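Local coordinates for CELL WALL surface anchor family protein (Streptococcus pneumoniae, PDB 2WW8) that probably recognises host cells as the adhesin of the pneumococcal pilus, through a large integrin I-like (von Willebrand factor A-type) domain carried on a row of beta-rich domains, at residues 410-413 against 414-417. Numbering follows the deposited sequence. Where two conformers were deposited one is given.
Sequences QLNA and FFSK
Successive i to i+4 backbone hydrogen bonds join residues 410-413 to 414-417 in the last turns of helix 407-416, from Phe414 N to Gln410 O at 3.1 Å and from Phe415 N to Leu411 O at 2.9 Å. The N-H...O angle falls from 167° in the first of these to 140° in the bond of Ser416 N to Asn412 O. The fourth, Lys417 N to Ala413 O at 3.4 Å, is weak.

Leu411 and Phe415, one turn apart, make the main apolar contact. Phe415 CG, anti to its carbonyl carbon, lays the ring back along the helix over the leucine branch point, which stands out from the helix, so that Leu411 CG meets the far end of the ring, 3.8 Å from Phe415 CE2 and equally near CZ; both leucine methyls also approach CZ. Nearer the backbone, the same ring has Leu411 O over one face, 3.6 Å from Phe415 CD2. Trp521 meets Phe415 edge-to-face, tying this side of the helix to helix 516-526 of the integrin I-like (von Willebrand factor A-type) domain, whose core is a parallel sheet flanked by helices and which carries the MIDAS-like magnesium site.

Phe414 also folds back over the preceding turn, its CG again anti to the carbonyl carbon (chi1 -60°), which lays the ring over the carbonyl oxygen of Gln410. That oxygen stands 3.4 Å above the ring plane, displaced from its centre, while accepting the Phe414 N-H. Leu411 touches this ring more loosely, CD1 being 4.2 Å from Phe414 CD2. The buried Gln410 amide is held at both ends, OE1 by Asn399 N and NE2 by Pro405 O. Lys417 runs its CG past Ala413 O, bends at chi3, and reaches Asp428 in a salt bridge.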
loop_
_atom_site.group_PDB
_atom_site.type_symbol
_atom_site.label_atom_id
_atom_site.label_comp_id
_atom_site.label_asym_id
_atom_site.label_seq_id
_atom_site.Cartn_x
_atom_site.Cartn_y
_atom_site.Cartn_z
ATOM N N GLN A 410 33.960 -52.849 32.606
ATOM C CA GLN A 410 33.304 -52.732 31.322
ATOM C C GLN A 410 33.091 -51.269 31.017
ATOM O O GLN A 410 33.313 -50.818 29.881
ATOM C CB GLN A 410 31.980 -53.476 31.286
ATOM C CG GLN A 410 32.168 -54.981 31.272
ATOM C CD GLN A 410 30.835 -55.670 31.021
ATOM O OE1 GLN A 410 30.035 -55.197 30.218
ATOM N NE2 GLN A 410 30.597 -56.790 31.668
ATOM N N LEU A 411 32.630 -50.534 32.024
ATOM C CA LEU A 411 32.326 -49.166 31.770
ATOM C C LEU A 411 33.615 -48.388 31.540
ATOM O O LEU A 411 33.648 -47.467 30.739
ATOM C CB LEU A 411 31.551 -48.584 32.950
ATOM C CG LEU A 411 30.981 -47.184 32.912
ATOM C CD1 LEU A 411 29.962 -47.040 31.736
ATOM C CD2 LEU A 411 30.287 -46.894 34.269
ATOM N N ASN A 412 34.679 -48.709 32.257
ATOM C CA ASN A 412 35.896 -47.965 32.075
ATOM C C ASN A 412 36.415 -48.196 30.649
ATOM O O ASN A 412 37.019 -47.266 30.100
ATOM C CB ASN A 412 36.993 -48.475 32.996
ATOM C CG ASN A 412 36.835 -48.075 34.436
ATOM O OD1 ASN A 412 36.016 -47.225 34.788
ATOM N ND2 ASN A 412 37.650 -48.718 35.286
ATOM N N ALA A 413 36.212 -49.408 30.088
ATOM C CA ALA A 413 36.644 -49.687 28.704
ATOM C C ALA A 413 35.801 -48.866 27.711
ATOM O O ALA A 413 36.356 -48.282 26.767
ATOM C CB ALA A 413 36.685 -51.204 28.363
ATOM N N PHE A 414 34.495 -48.754 27.944
ATOM C CA PHE A 414 33.640 -47.836 27.173
ATOM C C PHE A 414 34.122 -46.400 27.236
ATOM O O PHE A 414 34.092 -45.737 26.202
ATOM C CB PHE A 414 32.157 -47.816 27.600
ATOM C CG PHE A 414 31.467 -49.143 27.475
ATOM C CD1 PHE A 414 31.816 -50.043 26.486
ATOM C CD2 PHE A 414 30.441 -49.475 28.334
ATOM C CE1 PHE A 414 31.166 -51.255 26.399
ATOM C CE2 PHE A 414 29.771 -50.699 28.242
ATOM C CZ PHE A 414 30.110 -51.578 27.266
ATOM N N PHE A 415 34.511 -45.896 28.413
ATOM C CA PHE A 415 34.941 -44.481 28.524
ATOM C C PHE A 415 36.231 -44.333 27.726
ATOM O O PHE A 415 36.467 -43.309 27.119
ATOM C CB PHE A 415 35.251 -44.033 29.958
ATOM C CG PHE A 415 34.042 -43.819 30.822
ATOM C CD1 PHE A 415 32.872 -43.351 30.316
ATOM C CD2 PHE A 415 34.114 -44.171 32.168
ATOM C CE1 PHE A 415 31.749 -43.163 31.106
ATOM C CE2 PHE A 415 33.016 -44.020 32.995
ATOM C CZ PHE A 415 31.817 -43.508 32.440
ATOM N N SER A 416 37.048 -45.371 27.735
ATOM C CA SER A 416 38.359 -45.317 27.094
ATOM C C SER A 416 38.327 -45.131 25.574
ATOM O O SER A 416 39.260 -44.610 25.016
ATOM C CB SER A 416 39.171 -46.556 27.448
ATOM O OG SER A 416 40.517 -46.382 27.030
ATOM N N LYS A 417 37.264 -45.570 24.920
ATOM C CA LYS A 417 37.040 -45.406 23.475
ATOM C C LYS A 417 36.522 -44.044 23.071
ATOM O O LYS A 417 36.599 -43.758 21.888
ATOM C CB LYS A 417 36.043 -46.474 22.964
ATOM C CG LYS A 417 36.583 -47.902 23.202
ATOM C CD LYS A 417 35.418 -48.907 23.148
ATOM C CE LYS A 417 34.822 -48.960 21.769
ATOM N NZ LYS A 417 33.885 -50.138 21.767
#